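Local coordinates for protein acarbose Kinase Mak1 (Uncultured bacterium, PDB 6WB4) that phosphorylates the antidiabetic drug acarbose, probably taking the phosphate from ATP, as a pfkB-family carbohydrate kinase of the human microbiome, at residues B[198-203]-B[272-277]; B[112-117]-B[128-133]; B[36-41]-B[51-56]. All coordinates share one frame; numbering follows the deposited sequence.

Contact 1: residues B[198-203]-B[272-277]; sequences ADYVFV and AFLCHY
Y277 N donates a backbone hydrogen bond of 2.9 Å to F273 O, one helical turn earlier. The residues are four apart, so both lie on one side of the helix. Both face strand 200-203, where Y200 and F202 stand two residues apart on one side of the sheet. The rings pair off in two T-shaped stacks with opposite roles. F202 offers its edge to the face of F273, with centroids 5.3 Å apart and planes at 87°. Its leading atom is CZ, 3.8 Å from F273 CD1 and offset toward the rim of that face. In the second pair the helix residue supplies the edge. Y277 turns its CE2 corner toward Y200, with centroids 5.2 Å apart and planes at 70°. Y277 CE2 lies 3.8 Å from Y200 CZ. The opposite face of Y200 is covered by D199 CB. F273 CG is anti to the backbone N (chi1 -173°), as is Y277 CG, and this carries both rings toward the strand.

This is helix-on-sheet packing in the ribokinase-like alpha/beta fold of pfkB kinases. Strand 200-204 is an interior strand of the large mixed sheet, and helix 265-280 runs nearly antiparallel to it. L274 fills in beside the ring pairs. Its CD2 methyl reaches Y200 CD2 at 4.2 Å and touches F202 CE1. Apart from Y200 OH, which lies at the edge of the Y277 ring, the touching atoms are carbon.

The side chains of F202 and F273 also rest on V228 of strand 226-230, and A286 of helix 283-298 touches F273 and Y277. D199 is tied elsewhere, by a salt bridge to R223 and a hydrogen bond to T177 N. The F202 side chain lies about 7 Å from a bound calcium ion and about 8 Å from ATP.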
loop_
_atom_site.group_PDB
_atom_site.type_symbol
_atom_site.label_atom_id
_atom_site.label_comp_id
_atom_site.label_asym_id
_atom_site.label_seq_id
_atom_site.Cartn_x
_atom_site.Cartn_y
_atom_site.Cartn_z
ATOM N N ALA B 198 9.967 28.986 -15.414
ATOM C CA ALA B 198 11.260 28.498 -14.943
ATOM C C ALA B 198 12.368 28.741 -15.956
ATOM O O ALA B 198 12.128 28.790 -17.160
ATOM C CB ALA B 198 11.178 27.010 -14.599
ATOM N N ASP B 199 13.587 28.869 -15.451
ATOM C CA ASP B 199 14.753 29.118 -16.290
ATOM C C ASP B 199 15.142 27.854 -17.052
ATOM O O ASP B 199 15.480 27.912 -18.234
ATOM C CB ASP B 199 15.930 29.633 -15.443
ATOM C CG ASP B 199 15.608 30.942 -14.726
ATOM O OD1 ASP B 199 15.193 31.910 -15.401
ATOM O OD2 ASP B 199 15.743 31.005 -13.487
ATOM N N TYR B 200 15.133 26.716 -16.367
ATOM C CA TYR B 200 15.481 25.454 -17.006
ATOM C C TYR B 200 14.278 24.526 -16.963
ATOM O O TYR B 200 13.856 24.099 -15.890
ATOM C CB TYR B 200 16.690 24.794 -16.330
ATOM C CG TYR B 200 17.734 25.771 -15.822
ATOM C CD1 TYR B 200 18.183 26.824 -16.613
ATOM C CD2 TYR B 200 18.267 25.641 -14.549
ATOM C CE1 TYR B 200 19.127 27.718 -16.149
ATOM C CE2 TYR B 200 19.214 26.535 -14.075
ATOM C CZ TYR B 200 19.639 27.571 -14.882
ATOM O OH TYR B 200 20.576 28.466 -14.418
ATOM N N VAL B 201 13.722 24.217 -18.129
ATOM C CA VAL B 201 12.512 23.409 -18.192
ATOM C C VAL B 201 12.812 21.991 -18.661
ATOM O O VAL B 201 13.494 21.793 -19.666
ATOM C CB VAL B 201 11.462 24.042 -19.137
ATOM C CG1 VAL B 201 10.217 23.150 -19.272
ATOM C CG2 VAL B 201 11.103 25.459 -18.677
ATOM N N PHE B 202 12.317 21.011 -17.910
ATOM C CA PHE B 202 12.443 19.607 -18.287
ATOM C C PHE B 202 11.049 19.052 -18.543
ATOM O O PHE B 202 10.110 19.348 -17.800
ATOM C CB PHE B 202 13.155 18.788 -17.200
ATOM C CG PHE B 202 14.556 19.258 -16.891
ATOM C CD1 PHE B 202 14.775 20.284 -15.984
ATOM C CD2 PHE B 202 15.654 18.680 -17.517
ATOM C CE1 PHE B 202 16.069 20.719 -15.701
ATOM C CE2 PHE B 202 16.950 19.111 -17.238
ATOM C CZ PHE B 202 17.156 20.127 -16.331
ATOM N N VAL B 203 10.906 18.248 -19.587
ATOM C CA VAL B 203 9.611 17.653 -19.886
ATOM C C VAL B 203 9.775 16.300 -20.574
ATOM O O VAL B 203 10.745 16.075 -21.302
ATOM C CB VAL B 203 8.753 18.593 -20.765
ATOM C CG1 VAL B 203 9.455 18.871 -22.090
ATOM C CG2 VAL B 203 7.345 18.014 -20.983
ATOM N N ALA B 272 21.883 15.387 -12.054
ATOM C CA ALA B 272 23.214 15.480 -12.646
ATOM C C ALA B 272 23.333 16.679 -13.586
ATOM O O ALA B 272 24.367 17.348 -13.602
ATOM C CB ALA B 272 23.560 14.192 -13.389
ATOM N N PHE B 273 22.289 16.946 -14.370
ATOM C CA PHE B 273 22.268 18.123 -15.242
ATOM C C PHE B 273 22.481 19.377 -14.403
ATOM O O PHE B 273 23.357 20.190 -14.686
ATOM C CB PHE B 273 20.946 18.232 -16.011
ATOM C CG PHE B 273 20.931 19.337 -17.054
ATOM C CD1 PHE B 273 20.866 20.678 -16.683
ATOM C CD2 PHE B 273 20.966 19.028 -18.408
ATOM C CE1 PHE B 273 20.859 21.683 -17.639
ATOM C CE2 PHE B 273 20.955 20.032 -19.368
ATOM C CZ PHE B 273 20.897 21.359 -18.984
ATOM N N LEU B 274 21.655 19.528 -13.374
ATOM C CA LEU B 274 21.732 20.686 -12.504
ATOM C C LEU B 274 23.113 20.857 -11.888
ATOM O O LEU B 274 23.657 21.957 -11.876
ATOM C CB LEU B 274 20.681 20.592 -11.397
ATOM C CG LEU B 274 19.233 20.675 -11.882
ATOM C CD1 LEU B 274 18.285 20.650 -10.701
ATOM C CD2 LEU B 274 19.022 21.915 -12.755
ATOM N N CYS B 275 23.688 19.762 -11.396
ATOM C CA CYS B 275 24.977 19.834 -10.713
ATOM C C CYS B 275 26.080 20.287 -11.658
ATOM O O CYS B 275 26.886 21.150 -11.303
ATOM C CB CYS B 275 25.327 18.491 -10.076
ATOM S SG CYS B 275 24.466 18.234 -8.505
ATOM N N HIS B 276 26.097 19.725 -12.863
ATOM C CA HIS B 276 27.087 20.119 -13.850
ATOM C C HIS B 276 26.904 21.567 -14.287
ATOM O O HIS B 276 27.854 22.347 -14.282
ATOM C CB HIS B 276 27.012 19.216 -15.074
ATOM C CG HIS B 276 28.189 19.349 -15.988
ATOM N ND1 HIS B 276 28.257 20.303 -16.981
ATOM C CD2 HIS B 276 29.340 18.640 -16.068
ATOM C CE1 HIS B 276 29.400 20.177 -17.632
ATOM N NE2 HIS B 276 30.076 19.176 -17.097
ATOM N N TYR B 277 25.674 21.921 -14.649
ATOM C CA TYR B 277 25.391 23.225 -15.238
ATOM C C TYR B 277 25.683 24.347 -14.259
ATOM O O TYR B 277 26.251 25.363 -14.638
ATOM C CB TYR B 277 23.939 23.308 -15.716
ATOM C CG TYR B 277 23.661 24.535 -16.550
ATOM C CD1 TYR B 277 24.027 24.579 -17.891
ATOM C CD2 TYR B 277 23.039 25.647 -16.006
ATOM C CE1 TYR B 277 23.781 25.700 -18.670
ATOM C CE2 TYR B 277 22.788 26.773 -16.780
ATOM C CZ TYR B 277 23.162 26.796 -18.111
ATOM O OH TYR B 277 22.917 27.918 -18.888
#

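Contact 2: residues B[112-117]-B[128-133]; sequences GTRRSV and SLYDPR. With AC1 (4,6-dideoxy-4-{[(1S,4R,5S,6S)-4,5,6-trihydroxy-3-(hydroxymethyl)cyclohex-2-en-1-yl]amino}-alpha-D-glucopyranose), chain D.
R115 and R133 stack guanidinium on guanidinium, with centres 3.6 Å apart and planes at 21°. Anionic and carbonyl partners at the edges would offset the like charges. R115 NE and NH2 both grip T113 O side-on, each at 2.8 Å and in the guanidinium plane. The chain of R115 bends at chi3 (71°), which folds the group back to its own segment. R115 NH2 also forms a salt bridge with D87. R133 NE bonds the syn side of D131 OD2 at 2.6 Å in a salt bridge.

The Y130 ring has P132 N over one face and O2B of the bound acarviosine unit over the other, 3.9 Å above the plane. S116 OG lies at its edge. Y130 OH sits 3.3 Å from R114 CD, and the R114 guanidinium, hydrogen-bonded to V32 O and salt-bridged to D82, runs almost parallel to the ring. S128 OG adds a weak hydrogen bond to O3B of the ligand at 3.5 Å. The hairpin thus lines the glycan pocket.

R115 with D131 and V117 with L129 are antiparallel hydrogen-bonded pairs, and S116 with Y130 is the non-hydrogen-bonded pair between them. Strand 115-120 has strand 34-39 on its other side. T113 rests on helix 88-100. Strand 126-131 continues the sheet into a strand of the second subunit, and D131 OD2 accepts from I56 N of that subunit.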
loop_
_atom_site.group_PDB
_atom_site.type_symbol
_atom_site.label_atom_id
_atom_site.label_comp_id
_atom_site.label_asym_id
_atom_site.label_seq_id
_atom_site.Cartn_x
_atom_site.Cartn_y
_atom_site.Cartn_z
ATOM N N GLY B 112 -3.106 14.783 5.939
ATOM C CA GLY B 112 -2.012 13.831 6.004
ATOM C C GLY B 112 -1.019 13.827 4.857
ATOM O O GLY B 112 -1.101 14.626 3.930
ATOM N N THR B 113 -0.035 12.944 4.971
ATOM C CA THR B 113 1.027 12.788 3.987
ATOM C C THR B 113 0.523 12.207 2.666
ATOM O O THR B 113 -0.343 11.334 2.666
ATOM C CB THR B 113 2.121 11.877 4.552
ATOM O OG1 THR B 113 2.598 12.427 5.784
ATOM C CG2 THR B 113 3.265 11.714 3.562
ATOM N N ARG B 114 1.064 12.691 1.548
ATOM C CA ARG B 114 0.765 12.125 0.238
ATOM C C ARG B 114 1.231 10.685 0.197
ATOM O O ARG B 114 2.327 10.375 0.653
ATOM C CB ARG B 114 1.446 12.910 -0.886
ATOM C CG ARG B 114 1.200 14.391 -0.892
ATOM C CD ARG B 114 1.932 15.032 -2.071
ATOM N NE ARG B 114 2.013 16.491 -1.957
ATOM C CZ ARG B 114 3.019 17.149 -1.389
ATOM N NH1 ARG B 114 4.047 16.489 -0.866
ATOM N NH2 ARG B 114 2.999 18.472 -1.346
ATOM N N ARG B 115 0.426 9.813 -0.397
ATOM C CA ARG B 115 0.776 8.400 -0.451
ATOM C C ARG B 115 0.322 7.763 -1.749
ATOM O O ARG B 115 -0.582 8.251 -2.406
ATOM C CB ARG B 115 0.179 7.662 0.743
ATOM C CG ARG B 115 -1.333 7.776 0.871
ATOM C CD ARG B 115 -1.747 7.588 2.327
ATOM N NE ARG B 115 -1.351 8.750 3.114
ATOM C CZ ARG B 115 -1.442 8.842 4.435
ATOM N NH1 ARG B 115 -1.908 7.819 5.154
ATOM N NH2 ARG B 115 -1.050 9.964 5.039
ATOM N N SER B 116 0.996 6.690 -2.136
ATOM C CA SER B 116 0.633 5.948 -3.329
ATOM C C SER B 116 0.705 4.459 -3.068
ATOM O O SER B 116 1.475 4.005 -2.215
ATOM C CB SER B 116 1.553 6.296 -4.503
ATOM O OG SER B 116 1.571 7.682 -4.772
ATOM N N VAL B 117 -0.109 3.705 -3.799
ATOM C CA VAL B 117 0.148 2.286 -3.979
ATOM C C VAL B 117 0.652 2.130 -5.410
ATOM O O VAL B 117 0.041 2.641 -6.349
ATOM C CB VAL B 117 -1.089 1.400 -3.709
ATOM C CG1 VAL B 117 -0.907 0.012 -4.323
ATOM C CG2 VAL B 117 -1.374 1.315 -2.202
ATOM N N SER B 128 0.842 3.405 -10.897
ATOM C CA SER B 128 0.783 4.144 -9.649
ATOM C C SER B 128 -0.630 4.626 -9.327
ATOM O O SER B 128 -1.262 5.323 -10.120
ATOM C CB SER B 128 1.749 5.331 -9.701
ATOM O OG SER B 128 1.561 6.200 -8.596
ATOM N N LEU B 129 -1.125 4.233 -8.160
ATOM C CA LEU B 129 -2.401 4.728 -7.669
ATOM C C LEU B 129 -2.117 5.810 -6.629
ATOM O O LEU B 129 -1.804 5.512 -5.477
ATOM C CB LEU B 129 -3.214 3.589 -7.074
ATOM C CG LEU B 129 -3.303 2.391 -8.022
ATOM C CD1 LEU B 129 -3.841 1.176 -7.293
ATOM C CD2 LEU B 129 -4.176 2.735 -9.223
ATOM N N TYR B 130 -2.227 7.066 -7.055
ATOM C CA TYR B 130 -1.741 8.204 -6.283
ATOM C C TYR B 130 -2.822 8.875 -5.427
ATOM O O TYR B 130 -3.855 9.293 -5.940
ATOM C CB TYR B 130 -1.112 9.205 -7.264
ATOM C CG TYR B 130 -0.496 10.452 -6.669
ATOM C CD1 TYR B 130 0.613 10.380 -5.831
ATOM C CD2 TYR B 130 -0.996 11.709 -6.987
ATOM C CE1 TYR B 130 1.183 11.526 -5.304
ATOM C CE2 TYR B 130 -0.430 12.859 -6.466
ATOM C CZ TYR B 130 0.656 12.764 -5.627
ATOM O OH TYR B 130 1.212 13.916 -5.113
ATOM N N ASP B 131 -2.560 9.007 -4.129
ATOM C CA ASP B 131 -3.456 9.722 -3.216
ATOM C C ASP B 131 -2.778 10.992 -2.708
ATOM O O ASP B 131 -1.977 10.943 -1.778
ATOM C CB ASP B 131 -3.872 8.818 -2.040
ATOM C CG ASP B 131 -4.680 9.555 -0.971
ATOM O OD1 ASP B 131 -5.268 10.624 -1.253
ATOM O OD2 ASP B 131 -4.728 9.058 0.175
ATOM N N PRO B 132 -3.092 12.132 -3.337
ATOM C CA PRO B 132 -2.532 13.452 -3.017
ATOM C C PRO B 132 -2.972 14.014 -1.656
ATOM O O PRO B 132 -2.270 14.869 -1.112
ATOM C CB PRO B 132 -3.042 14.336 -4.164
ATOM C CG PRO B 132 -4.219 13.622 -4.710
ATOM C CD PRO B 132 -3.925 12.171 -4.549
ATOM N N ARG B 133 -4.118 13.570 -1.138
ATOM C CA ARG B 133 -4.588 13.954 0.203
ATOM C C ARG B 133 -4.925 15.445 0.337
ATOM O O ARG B 133 -6.056 15.794 0.677
ATOM C CB ARG B 133 -3.556 13.568 1.287
ATOM C CG ARG B 133 -3.540 12.096 1.681
ATOM C CD ARG B 133 -4.918 11.635 2.145
ATOM N NE ARG B 133 -4.971 10.215 2.504
ATOM C CZ ARG B 133 -4.876 9.756 3.748
ATOM N NH1 ARG B 133 -4.721 10.599 4.760
ATOM N NH2 ARG B 133 -4.937 8.455 3.985
HETATM C C1 AC1 D . 1.996 15.125 -12.955
HETATM O O2 AC1 D . 1.021 13.830 -14.759
HETATM C C2 AC1 D . 2.143 13.919 -13.868
HETATM C C4A AC1 D . 5.184 8.137 -11.042
HETATM C C3 AC1 D . 2.287 12.621 -13.082
HETATM O O3 AC1 D . 2.733 11.605 -13.994
HETATM C C4 AC1 D . 3.278 12.733 -11.919
HETATM N N4A AC1 D . 2.998 11.688 -10.945
HETATM C C5 AC1 D . 3.262 14.089 -11.205
HETATM O O5 AC1 D . 3.145 15.183 -12.111
HETATM C C6 AC1 D . 4.548 14.306 -10.417
HETATM C C1B AC1 D . 3.373 10.312 -11.228
HETATM C C2B AC1 D . 3.413 9.467 -9.945
HETATM O O2B AC1 D . 3.096 10.275 -8.802
HETATM C C3B AC1 D . 4.753 8.767 -9.729
HETATM O O3B AC1 D . 4.649 7.782 -8.688
HETATM O O4 AC1 D . 6.303 7.261 -10.873
HETATM C C5B AC1 D . 5.556 9.308 -11.883
HETATM C C7B AC1 D . 4.672 10.293 -12.008
HETATM C C6B AC1 D . 6.902 9.425 -12.549
HETATM O O6B AC1 D . 7.415 10.744 -12.303
#

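Contact 3: residues B[36-41]-B[51-56]; sequences HIVRVK and MMVPPI
V38 splits its two methyls between two partners. CG1, anti to the backbone N (chi1 -162°), meets V53 CG2 at 3.8 Å, and the two side chains cross at about a right angle. CG2 turns instead to I56 CG2 at 4.0 Å. There the side chains lie alongside each other and point the same way. The I56 methyl is also close to the I37 carbonyl, with CG2 3.4 Å from I37 O. V53 CG1 lies likewise 3.4 Å from R39 O, two residues further along the strand.

Further out, R39 and P54 meet at a slant. The proline presents CG to the aliphatic part of the arginine, 3.7 Å from R39 CB, so its ring covers the base of this exposed side chain. At the far end K41 and M51 cross at about a right angle. M51 is selenomethionine, introduced as a label. Its terminal methyl CE touches K41 CE at 3.5 Å.

The contact is held by side-chain packing, as the segment 51-56 returns beside strand 34-39 before strand 57-60 pairs with it. Strand 115-120 lies on the other side of strand 34-39, and its V117 and L119 pack on V38. M51 and M52 pair in parallel with a strand of the second subunit, and M51 packs on L129 of that subunit.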
loop_
_atom_site.group_PDB
_atom_site.type_symbol
_atom_site.label_atom_id
_atom_site.label_comp_id
_atom_site.label_asym_id
_atom_site.label_seq_id
_atom_site.Cartn_x
_atom_site.Cartn_y
_atom_site.Cartn_z
ATOM N N HIS B 36 3.732 2.635 -1.316
ATOM C CA HIS B 36 3.531 1.241 -0.928
ATOM C C HIS B 36 3.692 0.422 -2.209
ATOM O O HIS B 36 2.886 0.544 -3.132
ATOM C CB HIS B 36 2.152 1.016 -0.291
ATOM C CG HIS B 36 1.892 1.852 0.927
ATOM N ND1 HIS B 36 2.288 1.471 2.192
ATOM C CD2 HIS B 36 1.260 3.042 1.072
ATOM C CE1 HIS B 36 1.921 2.395 3.063
ATOM N NE2 HIS B 36 1.295 3.359 2.409
ATOM N N ILE B 37 4.760 -0.367 -2.294
ATOM C CA ILE B 37 5.091 -1.024 -3.555
ATOM C C ILE B 37 4.647 -2.486 -3.566
ATOM O O ILE B 37 5.094 -3.288 -2.744
ATOM C CB ILE B 37 6.609 -0.938 -3.851
ATOM C CG1 ILE B 37 7.071 0.524 -3.847
ATOM C CG2 ILE B 37 6.920 -1.581 -5.195
ATOM C CD1 ILE B 37 8.565 0.692 -3.700
ATOM N N VAL B 38 3.785 -2.836 -4.515
ATOM C CA VAL B 38 3.268 -4.195 -4.580
ATOM C C VAL B 38 3.727 -4.910 -5.848
ATOM O O VAL B 38 3.435 -4.472 -6.959
ATOM C CB VAL B 38 1.727 -4.214 -4.521
ATOM C CG1 VAL B 38 1.242 -5.601 -4.157
ATOM C CG2 VAL B 38 1.221 -3.211 -3.499
ATOM N N ARG B 39 4.431 -6.023 -5.671
ATOM C CA ARG B 39 4.911 -6.817 -6.796
ATOM C C ARG B 39 3.830 -7.808 -7.249
ATOM O O ARG B 39 3.425 -8.687 -6.485
ATOM C CB ARG B 39 6.204 -7.529 -6.386
ATOM C CG ARG B 39 7.161 -6.572 -5.672
ATOM C CD ARG B 39 8.298 -7.240 -4.898
ATOM N NE ARG B 39 9.325 -7.845 -5.740
ATOM C CZ ARG B 39 10.363 -8.530 -5.264
ATOM N NH1 ARG B 39 10.504 -8.688 -3.955
ATOM N NH2 ARG B 39 11.264 -9.051 -6.091
ATOM N N VAL B 40 3.354 -7.658 -8.485
ATOM C CA VAL B 40 2.248 -8.484 -8.984
ATOM C C VAL B 40 2.617 -9.373 -10.167
ATOM O O VAL B 40 3.593 -9.113 -10.870
ATOM C CB VAL B 40 1.028 -7.621 -9.401
ATOM C CG1 VAL B 40 0.549 -6.769 -8.236
ATOM C CG2 VAL B 40 1.349 -6.763 -10.629
ATOM N N LYS B 41 1.814 -10.419 -10.372
ATOM C CA LYS B 41 2.043 -11.402 -11.430
ATOM C C LYS B 41 2.034 -10.751 -12.815
ATOM O O LYS B 41 2.953 -10.959 -13.603
ATOM C CB LYS B 41 1.000 -12.530 -11.350
ATOM C CG LYS B 41 1.166 -13.623 -12.417
ATOM C CD LYS B 41 -0.154 -14.343 -12.770
ATOM C CE LYS B 41 -0.679 -15.231 -11.631
ATOM N NZ LYS B 41 0.133 -16.479 -11.449
HETATM N N MSE B 51 -5.333 -12.656 -4.589
HETATM C CA MSE B 51 -4.116 -13.440 -4.746
HETATM C C MSE B 51 -3.084 -12.907 -3.777
HETATM O O MSE B 51 -3.171 -11.756 -3.349
HETATM C CB MSE B 51 -3.587 -13.376 -6.175
HETATM C CG MSE B 51 -2.986 -12.036 -6.557
HETATM SE SE MSE B 51 -2.445 -12.007 -8.428
HETATM C CE MSE B 51 -1.853 -13.863 -8.598
HETATM N N MSE B 52 -2.113 -13.734 -3.418
HETATM C CA MSE B 52 -1.088 -13.286 -2.489
HETATM C C MSE B 52 0.148 -12.805 -3.250
HETATM O O MSE B 52 0.406 -13.234 -4.376
HETATM C CB MSE B 52 -0.729 -14.394 -1.492
HETATM C CG MSE B 52 0.334 -15.374 -1.954
HETATM SE SE MSE B 52 0.773 -16.680 -0.566
HETATM C CE MSE B 52 2.263 -17.564 -1.457
ATOM N N VAL B 53 0.886 -11.892 -2.627
ATOM C CA VAL B 53 2.044 -11.243 -3.236
ATOM C C VAL B 53 3.219 -11.321 -2.275
ATOM O O VAL B 53 3.015 -11.577 -1.086
ATOM C CB VAL B 53 1.759 -9.760 -3.584
ATOM C CG1 VAL B 53 0.705 -9.650 -4.666
ATOM C CG2 VAL B 53 1.344 -8.985 -2.343
ATOM N N PRO B 54 4.455 -11.140 -2.785
ATOM C CA PRO B 54 5.631 -11.070 -1.905
ATOM C C PRO B 54 5.543 -9.819 -1.025
ATOM O O PRO B 54 4.678 -8.971 -1.282
ATOM C CB PRO B 54 6.810 -10.997 -2.888
ATOM C CG PRO B 54 6.224 -10.482 -4.139
ATOM C CD PRO B 54 4.840 -11.051 -4.203
ATOM N N PRO B 55 6.417 -9.696 -0.010
ATOM C CA PRO B 55 6.265 -8.622 0.975
ATOM C C PRO B 55 6.171 -7.228 0.368
ATOM O O PRO B 55 6.968 -6.833 -0.485
ATOM C CB PRO B 55 7.517 -8.760 1.844
ATOM C CG PRO B 55 8.382 -9.744 1.155
ATOM C CD PRO B 55 7.504 -10.605 0.361
ATOM N N ILE B 56 5.162 -6.499 0.827
ATOM C CA ILE B 56 4.899 -5.141 0.383
ATOM C C ILE B 56 5.734 -4.129 1.155
ATOM O O ILE B 56 5.529 -3.919 2.352
ATOM C CB ILE B 56 3.424 -4.789 0.554
ATOM C CG1 ILE B 56 2.550 -5.819 -0.165
ATOM C CG2 ILE B 56 3.164 -3.393 0.043
ATOM C CD1 ILE B 56 1.076 -5.690 0.124
#

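Overall arrangement
Along the chain contact 3 comes first, then contact 2, then contact 1. Contacts 2 and 3 share the small four-stranded sheet, where strands 34-39 and 115-120 are neighbours. Their centres are about 17 Å apart, yet they touch, by a probable hydrogen bond between S116 O and H36 N (2.8 Å). Both also reach the second subunit, consistent with the lid that forms the dimer interface in ribokinase. Contact 1 belongs to the large sheet, across the centre of the chain. Its centre is about 27 Å from that of contact 2 and about 35 Å from that of contact 3. Its packing is thus apart from the probable lid, whose S128 and Y130 line the glycan pocket.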